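Local coordinates for protein chitinase A (Cycas revoluta, PDB 4MNK) that probably hydrolyses chitin as a class V plant enzyme of glycosyl hydrolase family 18, and here binds N-acetylglucosamine oligomers, at residues 8-11 / 12-16; 51-54 / 55-58; 327-330 / 331-334. One frame throughout, in Å; residues are numbered along the deposited sequence.

Interaction 1: 8-11 / 12-16; sequences GFWP and AYSVS. With NAG (2-acetamido-2-deoxy-beta-D-glucopyranose), chain B.
Pro-11 and Tyr-13 pack together where strand 5-11 of the family 18 TIM barrel ends and the chain folds into a short 3-10 turn, and Tyr-13 carries that turn into the glycan pocket. With CG between its backbone N and carbonyl carbon (chi1 78°), the phenol folds back over the proline. From CB outward, CG and CD1 lie beneath C5 of the chain B sugar, CD1 at 3.7 Å from it, and CE1 meets the sugar's C6. On the other flank CD2 and CE2 press on the proline, where Tyr-13 CE2 comes within 3.4 Å of Pro-11 CB. CZ and the hydroxyl OH pass beside Pro-11 CG. The ring thus separates proline from sugar: C5 stands over its centre, 3.6 Å above the plane, while the proline crosses obliquely on the opposite side. A flat aromatic suits the apolar C-H face of a pyranose, and the rigid proline backs it.

The turn is fastened at Pro-11 O, which two donors of Ser-14 grip. Ser-14 N gives a straight bond (3.1 Å to Pro-11 O, 165° at the hydrogen) from above the carbonyl plane, while Ser-14 OG lies 2.8 Å from the same oxygen, nearly along the C=O axis. A serine suits this place because its short hydroxyl can fold back onto the strand end.

The Trp-10 indole reaches along the turn and packs against Phe-58 of helix 52-63. Its NE1 bonds to Phe-18 O rather than to the nearby Ser-14 OG. Ala-12 sets its CA over one face of the indole in a CH-pi contact, 4.0 Å from the six-ring centroid, and Val-15 CA sits at the ring's edge, 3.8 Å from Trp-10 CZ2.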
loop_
_atom_site.group_PDB
_atom_site.type_symbol
_atom_site.label_atom_id
_atom_site.label_comp_id
_atom_site.label_asym_id
_atom_site.label_seq_id
_atom_site.Cartn_x
_atom_site.Cartn_y
_atom_site.Cartn_z
ATOM N N GLY A 8 6.141 -0.523 -6.077
ATOM C CA GLY A 8 6.601 -1.247 -4.895
ATOM C C GLY A 8 6.914 -0.311 -3.748
ATOM O O GLY A 8 7.477 0.765 -3.957
ATOM N N PHE A 9 6.550 -0.728 -2.538
ATOM C CA PHE A 9 6.850 0.027 -1.325
ATOM C C PHE A 9 8.006 -0.607 -0.570
ATOM O O PHE A 9 7.974 -1.805 -0.273
ATOM C CB PHE A 9 5.632 0.056 -0.402
ATOM C CG PHE A 9 4.571 1.027 -0.821
ATOM C CD1 PHE A 9 3.656 0.693 -1.815
ATOM C CD2 PHE A 9 4.473 2.275 -0.212
ATOM C CE1 PHE A 9 2.670 1.592 -2.207
ATOM C CE2 PHE A 9 3.486 3.179 -0.594
ATOM C CZ PHE A 9 2.584 2.833 -1.595
ATOM N N TRP A 10 9.019 0.202 -0.256
ATOM C CA TRP A 10 10.137 -0.229 0.581
ATOM C C TRP A 10 10.069 0.478 1.925
ATOM O O TRP A 10 10.152 1.708 1.977
ATOM C CB TRP A 10 11.483 0.059 -0.087
ATOM C CG TRP A 10 12.637 -0.384 0.772
ATOM C CD1 TRP A 10 13.098 -1.659 0.917
ATOM C CD2 TRP A 10 13.447 0.438 1.629
ATOM N NE1 TRP A 10 14.153 -1.682 1.799
ATOM C CE2 TRP A 10 14.387 -0.412 2.254
ATOM C CE3 TRP A 10 13.471 1.809 1.927
ATOM C CZ2 TRP A 10 15.346 0.062 3.159
ATOM C CZ3 TRP A 10 14.426 2.280 2.827
ATOM C CH2 TRP A 10 15.351 1.406 3.429
ATOM N N PRO A 11 9.928 -0.289 3.020
ATOM C CA PRO A 11 9.856 0.334 4.331
ATOM C C PRO A 11 11.236 0.475 4.968
ATOM O O PRO A 11 12.010 -0.489 5.020
ATOM C CB PRO A 11 8.978 -0.633 5.117
ATOM C CG PRO A 11 9.277 -1.976 4.523
ATOM C CD PRO A 11 9.774 -1.753 3.106
ATOM N N ALA A 12 11.532 1.678 5.452
ATOM C CA ALA A 12 12.838 1.989 6.029
ATOM C C ALA A 12 13.242 1.100 7.213
ATOM O O ALA A 12 14.432 0.907 7.455
ATOM C CB ALA A 12 12.915 3.458 6.405
ATOM N N TYR A 13 12.259 0.545 7.924
ATOM C CA TYR A 13 12.534 -0.328 9.075
ATOM C C TYR A 13 13.362 -1.555 8.689
ATOM O O TYR A 13 14.027 -2.151 9.536
ATOM C CB TYR A 13 11.234 -0.763 9.789
ATOM C CG TYR A 13 10.443 -1.870 9.097
ATOM C CD1 TYR A 13 10.917 -3.184 9.064
ATOM C CD2 TYR A 13 9.213 -1.605 8.495
ATOM C CE1 TYR A 13 10.207 -4.196 8.431
ATOM C CE2 TYR A 13 8.487 -2.616 7.865
ATOM C CZ TYR A 13 8.993 -3.907 7.833
ATOM O OH TYR A 13 8.297 -4.920 7.210
ATOM N N SER A 14 13.314 -1.926 7.409
ATOM C CA SER A 14 13.907 -3.178 6.944
ATOM C C SER A 14 15.356 -3.047 6.477
ATOM O O SER A 14 15.937 -4.021 6.001
ATOM C CB SER A 14 13.047 -3.785 5.828
ATOM O OG SER A 14 13.143 -3.027 4.630
ATOM N N VAL A 15 15.938 -1.860 6.639
ATOM C CA VAL A 15 17.242 -1.532 6.042
ATOM C C VAL A 15 18.381 -2.532 6.327
ATOM O O VAL A 15 19.168 -2.836 5.428
ATOM C CB VAL A 15 17.672 -0.066 6.362
ATOM C CG1 VAL A 15 18.037 0.111 7.839
ATOM C CG2 VAL A 15 18.810 0.385 5.449
ATOM N N SER A 16 18.453 -3.046 7.553
ATOM C CA SER A 16 19.543 -3.951 7.942
ATOM C C SER A 16 19.444 -5.321 7.267
ATOM O O SER A 16 20.462 -5.911 6.901
ATOM C CB SER A 16 19.618 -4.109 9.464
ATOM O OG SER A 16 19.865 -2.867 10.099
HETATM C C1 NAG B . 6.864 -1.903 11.550
HETATM C C2 NAG B . 7.258 -1.150 12.822
HETATM C C3 NAG B . 8.707 -1.432 13.224
HETATM C C4 NAG B . 9.051 -2.920 13.157
HETATM C C5 NAG B . 8.562 -3.540 11.845
HETATM C C6 NAG B . 8.799 -5.049 11.786
HETATM C C7 NAG B . 5.987 0.932 13.093
HETATM C C8 NAG B . 5.960 2.409 12.834
HETATM N N2 NAG B . 7.067 0.281 12.655
HETATM O O3 NAG B . 8.926 -0.961 14.536
HETATM O O4 NAG B . 10.449 -3.073 13.276
HETATM O O5 NAG B . 7.182 -3.277 11.673
HETATM O O6 NAG B . 7.909 -5.723 12.648
HETATM O O7 NAG B . 5.044 0.390 13.674
#

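Interaction 2: 51-54 / 55-58; sequences SEKT and AEDF
Lys-53 and Asp-57, four residues apart, form an i to i+4 salt bridge on the outer side of helix 52-63, which links strands 30-36 and 70-77 in a beta-alpha-beta unit of the TIM barrel. Lys-53 leaves the helix with CG anti to its backbone N (chi1 -171°), then bends at chi2 (54°), and this kink swings the chain toward the next turn. Its methylenes run past the carboxylate, with Lys-53 CE 3.2 Å from Asp-57 OD2, before the ammonium turns to the other oxygen: Lys-53 NZ donates to Asp-57 OD1 at 3.0 Å, on the syn lone pair. Glu-56 reaches the same ammonium from one residue earlier with an extended chain, but Glu-56 OE2 remains 3.9 Å from Lys-53 NZ, a long salt bridge. Replacing Asp-57 by an alanine would probably cost the ammonium its close carboxylate, with Glu-56 at long range, and set the lysine chain free to turn.

Charged residues suit this outer side, whereas the inner side takes compact or apolar ones. Ala-55 and Thr-54 lean on Tyr-33 of strand 30-36, and Phe-58 packs its ring on Pro-20 and Ile-23 of the loop before that strand.

The backbone beneath is regular at first, starting from Ser-51 at the N-cap position. Ala-55 N bonds to Ser-51 O, Glu-56 N to Glu-52 O, and Asp-57 N to Lys-53 O at 2.9 Å; the following bond, Phe-58 N to Thr-54 O, is weak. A water bridges successive turns on the outer side, donating to Glu-56 OE2 at 2.8 Å and, more weakly, to Glu-52 O at 2.9 Å.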
loop_
_atom_site.group_PDB
_atom_site.type_symbol
_atom_site.label_atom_id
_atom_site.label_comp_id
_atom_site.label_asym_id
_atom_site.label_seq_id
_atom_site.Cartn_x
_atom_site.Cartn_y
_atom_site.Cartn_z
ATOM N N SER A 51 18.035 8.767 9.802
ATOM C CA SER A 51 17.870 8.010 8.562
ATOM C C SER A 51 18.007 8.879 7.312
ATOM O O SER A 51 17.562 8.487 6.229
ATOM C CB SER A 51 16.523 7.288 8.553
ATOM O OG SER A 51 15.461 8.211 8.414
ATOM N N GLU A 52 18.626 10.049 7.464
ATOM C CA GLU A 52 18.863 10.971 6.341
ATOM C C GLU A 52 19.710 10.367 5.220
ATOM O O GLU A 52 19.406 10.561 4.043
ATOM C CB GLU A 52 19.512 12.270 6.825
ATOM C CG GLU A 52 18.569 13.238 7.529
ATOM C CD GLU A 52 18.380 12.956 9.016
ATOM O OE1 GLU A 52 18.955 11.981 9.551
ATOM O OE2 GLU A 52 17.655 13.746 9.659
ATOM N N LYS A 53 20.760 9.634 5.584
ATOM C CA LYS A 53 21.625 9.018 4.576
ATOM C C LYS A 53 20.882 7.950 3.768
ATOM O O LYS A 53 20.993 7.900 2.540
ATOM C CB LYS A 53 22.903 8.447 5.205
ATOM C CG LYS A 53 23.950 7.977 4.190
ATOM C CD LYS A 53 24.309 9.061 3.177
ATOM C CE LYS A 53 25.506 8.662 2.328
ATOM N NZ LYS A 53 25.578 9.462 1.072
ATOM N N THR A 54 20.110 7.118 4.460
ATOM C CA THR A 54 19.298 6.089 3.811
ATOM C C THR A 54 18.303 6.702 2.817
ATOM O O THR A 54 18.161 6.217 1.689
ATOM C CB THR A 54 18.577 5.223 4.865
ATOM O OG1 THR A 54 19.554 4.572 5.689
ATOM C CG2 THR A 54 17.695 4.169 4.208
ATOM N N ALA A 55 17.635 7.773 3.234
ATOM C CA ALA A 55 16.667 8.464 2.382
ATOM C C ALA A 55 17.321 9.077 1.147
ATOM O O ALA A 55 16.784 8.980 0.043
ATOM C CB ALA A 55 15.930 9.524 3.172
ATOM N N GLU A 56 18.483 9.700 1.336
ATOM C CA GLU A 56 19.213 10.304 0.227
ATOM C C GLU A 56 19.701 9.259 -0.777
ATOM O O GLU A 56 19.615 9.465 -1.989
ATOM C CB GLU A 56 20.403 11.115 0.746
ATOM C CG GLU A 56 21.244 11.717 -0.372
ATOM C CD GLU A 56 22.554 12.327 0.088
ATOM O OE1 GLU A 56 23.254 12.880 -0.781
ATOM O OE2 GLU A 56 22.891 12.258 1.289
ATOM N N ASP A 57 20.212 8.142 -0.270
ATOM C CA ASP A 57 20.818 7.128 -1.126
ATOM C C ASP A 57 19.797 6.252 -1.843
ATOM O O ASP A 57 20.131 5.592 -2.824
ATOM C CB ASP A 57 21.771 6.239 -0.322
ATOM C CG ASP A 57 23.061 6.944 0.072
ATOM O OD1 ASP A 57 23.307 8.089 -0.372
ATOM O OD2 ASP A 57 23.838 6.331 0.831
ATOM N N PHE A 58 18.558 6.252 -1.354
ATOM C CA PHE A 58 17.511 5.366 -1.869
ATOM C C PHE A 58 17.363 5.449 -3.387
ATOM O O PHE A 58 17.427 4.432 -4.080
ATOM C CB PHE A 58 16.174 5.665 -1.182
ATOM C CG PHE A 58 15.042 4.778 -1.634
ATOM C CD1 PHE A 58 14.889 3.500 -1.102
ATOM C CD2 PHE A 58 14.121 5.225 -2.579
ATOM C CE1 PHE A 58 13.845 2.679 -1.507
ATOM C CE2 PHE A 58 13.072 4.407 -2.993
ATOM C CZ PHE A 58 12.933 3.133 -2.453
HETATM O O HOH W 1 21.277 12.729 3.516
#

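Interaction 3: 327-330 / 331-334; sequences FWSV and NQDI. With NAG (2-acetamido-2-deoxy-beta-D-glucopyranose), chain C; NAG (2-acetamido-2-deoxy-beta-D-glucopyranose), chain D.
In the glycan pocket at the mouth of the family 18 TIM barrel, Trp-328, Ser-329 and Gln-332 join the end of strand 324-328 to a short 3-10 turn. The peptide bond between Trp-328 and Ser-329 is cis, a hallmark of the tryptophan that floors the sugar site in this family. The broad indole is sandwiched: C3 of the chain C sugar lies 3.5 Å above one face, offset toward the rim, and Ser-329 CB lies over the centre of the opposite face, 3.6 Å from the plane, where a small residue fits.

At the indole edge, Trp-328 NE1 donates to the acetamide O7 of the chain D sugar at 2.9 Å. Gln-332 NE2 grips the same O7, also at 2.9 Å but with a more bent bond (132°). A glutamine serves well because its amide has two ends to use. While NE2 holds the sugar, OE1 accepts from Ser-329 N at 2.9 Å, with the donor above the carbonyl plane; this pins the amide's rotation. The chain, extended beyond CG (chi2 170°), spans the distance.

Gln-332 N returns a bond to Ser-329 O, closing the turn. Asn-331 ND2 donates a somewhat bent bond to Ser-329 OG at 2.7 Å. Beyond, a water bridges the turn, donating to Val-330 O and Asp-333 O, each at 2.8 Å.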
loop_
_atom_site.group_PDB
_atom_site.type_symbol
_atom_site.label_atom_id
_atom_site.label_comp_id
_atom_site.label_asym_id
_atom_site.label_seq_id
_atom_site.Cartn_x
_atom_site.Cartn_y
_atom_site.Cartn_z
ATOM N N PHE A 327 2.792 -3.391 -4.714
ATOM C CA PHE A 327 3.083 -4.371 -3.681
ATOM C C PHE A 327 3.462 -3.688 -2.373
ATOM O O PHE A 327 4.327 -2.805 -2.354
ATOM C CB PHE A 327 4.242 -5.273 -4.099
ATOM C CG PHE A 327 3.896 -6.268 -5.167
ATOM C CD1 PHE A 327 4.388 -6.120 -6.461
ATOM C CD2 PHE A 327 3.092 -7.368 -4.876
ATOM C CE1 PHE A 327 4.081 -7.054 -7.447
ATOM C CE2 PHE A 327 2.782 -8.306 -5.857
ATOM C CZ PHE A 327 3.277 -8.147 -7.142
ATOM N N TRP A 328 2.814 -4.101 -1.288
ATOM C CA TRP A 328 3.288 -3.792 0.057
ATOM C C TRP A 328 3.698 -5.105 0.723
ATOM O O TRP A 328 2.844 -5.976 0.895
ATOM C CB TRP A 328 2.204 -3.121 0.918
ATOM C CG TRP A 328 2.714 -2.941 2.317
ATOM C CD1 TRP A 328 2.678 -3.861 3.328
ATOM C CD2 TRP A 328 3.414 -1.804 2.835
ATOM N NE1 TRP A 328 3.297 -3.359 4.447
ATOM C CE2 TRP A 328 3.755 -2.098 4.173
ATOM C CE3 TRP A 328 3.771 -0.558 2.303
ATOM C CZ2 TRP A 328 4.442 -1.189 4.988
ATOM C CZ3 TRP A 328 4.457 0.342 3.112
ATOM C CH2 TRP A 328 4.785 0.021 4.438
ATOM N N SER A 329 4.963 -5.288 1.113
ATOM C CA SER A 329 6.087 -4.380 0.887
ATOM C C SER A 329 7.248 -5.229 0.364
ATOM O O SER A 329 7.331 -6.425 0.663
ATOM C CB SER A 329 6.472 -3.642 2.179
ATOM O OG SER A 329 6.756 -4.532 3.250
ATOM N N VAL A 330 8.142 -4.620 -0.412
ATOM C CA VAL A 330 9.087 -5.387 -1.235
ATOM C C VAL A 330 10.129 -6.200 -0.460
ATOM O O VAL A 330 10.656 -7.180 -0.983
ATOM C CB VAL A 330 9.762 -4.516 -2.331
ATOM C CG1 VAL A 330 8.710 -3.933 -3.267
ATOM C CG2 VAL A 330 10.624 -3.410 -1.721
ATOM N N ASN A 331 10.414 -5.797 0.775
ATOM C CA ASN A 331 11.310 -6.552 1.652
ATOM C C ASN A 331 10.749 -7.917 2.045
ATOM O O ASN A 331 11.490 -8.782 2.506
ATOM C CB ASN A 331 11.623 -5.749 2.917
ATOM C CG ASN A 331 10.387 -5.476 3.753
ATOM O OD1 ASN A 331 10.313 -5.842 4.927
ATOM N ND2 ASN A 331 9.401 -4.844 3.146
ATOM N N GLN A 332 9.444 -8.106 1.859
ATOM C CA GLN A 332 8.764 -9.332 2.286
ATOM C C GLN A 332 8.826 -10.471 1.264
ATOM O O GLN A 332 8.392 -11.590 1.554
ATOM C CB GLN A 332 7.312 -9.023 2.645
ATOM C CG GLN A 332 7.137 -8.070 3.819
ATOM C CD GLN A 332 5.700 -7.596 3.976
ATOM O OE1 GLN A 332 4.963 -7.453 2.994
ATOM N NE2 GLN A 332 5.296 -7.345 5.212
ATOM N N ASP A 333 9.348 -10.176 0.075
ATOM C CA ASP A 333 9.558 -11.168 -0.978
ATOM C C ASP A 333 10.997 -10.992 -1.453
ATOM O O ASP A 333 11.264 -10.351 -2.478
ATOM C CB ASP A 333 8.551 -10.948 -2.115
ATOM C CG ASP A 333 8.594 -12.035 -3.185
ATOM O OD1 ASP A 333 9.526 -12.871 -3.214
ATOM O OD2 ASP A 333 7.669 -12.039 -4.022
ATOM N N ILE A 334 11.925 -11.553 -0.685
ATOM C CA ILE A 334 13.347 -11.260 -0.879
ATOM C C ILE A 334 13.881 -11.696 -2.244
ATOM O O ILE A 334 14.784 -11.059 -2.785
ATOM C CB ILE A 334 14.238 -11.764 0.297
ATOM C CG1 ILE A 334 14.244 -13.293 0.392
ATOM C CG2 ILE A 334 13.798 -11.124 1.617
ATOM C CD1 ILE A 334 15.343 -13.853 1.282
HETATM C C1 NAG C . -1.452 -0.847 5.439
HETATM C C2 NAG C . -0.295 0.159 5.529
HETATM C C3 NAG C . 1.024 -0.532 5.882
HETATM C C4 NAG C . 0.886 -1.583 6.986
HETATM C C5 NAG C . -0.320 -2.488 6.708
HETATM C C6 NAG C . -0.544 -3.553 7.783
HETATM C C7 NAG C . 0.021 0.435 3.070
HETATM C C8 NAG C . 0.196 1.435 1.964
HETATM N N2 NAG C . -0.123 0.938 4.304
HETATM O O1 NAG C . -2.675 -0.153 5.342
HETATM O O3 NAG C . 1.986 0.439 6.243
HETATM O O4 NAG C . 2.071 -2.350 7.016
HETATM O O5 NAG C . -1.479 -1.687 6.580
HETATM O O6 NAG C . -0.803 -2.950 9.032
HETATM O O7 NAG C . 0.012 -0.769 2.803
HETATM C C1 NAG D . 2.776 -2.170 8.258
HETATM C C2 NAG D . 3.643 -3.399 8.509
HETATM C C3 NAG D . 4.395 -3.263 9.830
HETATM C C4 NAG D . 5.115 -1.915 9.955
HETATM C C5 NAG D . 4.248 -0.740 9.474
HETATM C C6 NAG D . 5.074 0.534 9.302
HETATM C C7 NAG D . 2.880 -5.496 7.516
HETATM C C8 NAG D . 1.993 -6.695 7.668
HETATM N N2 NAG D . 2.840 -4.609 8.511
HETATM O O3 NAG D . 5.330 -4.316 9.930
HETATM O O4 NAG D . 5.458 -1.699 11.311
HETATM O O5 NAG D . 3.599 -1.020 8.243
HETATM O O6 NAG D . 5.984 0.388 8.232
HETATM O O7 NAG D . 3.588 -5.374 6.516
HETATM O O HOH W 2 10.558 -7.894 -3.656
#

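How the interactions relate
From the N terminus the three contacts follow in series, none nested or crossing, each closing a turn within a few residues. Interaction 1 turns the chain out of strand 5-11, interaction 2 starts helix 52-63, and interaction 3 turns it out of strand 324-328, the neighbour of strand 5-11 near the end of the chain. The Phe-9 backbone bonds to Phe-327 in strand 324-328 and to Val-330 in the turn after it, which closes the barrel and sets both turns by the glycan pocket. Interaction 2 sits on the helix outside the barrel and meets interaction 1 where Trp-10 CH2 packs 3.7 Å from Thr-54 CG2, whereas interactions 2 and 3 do not touch.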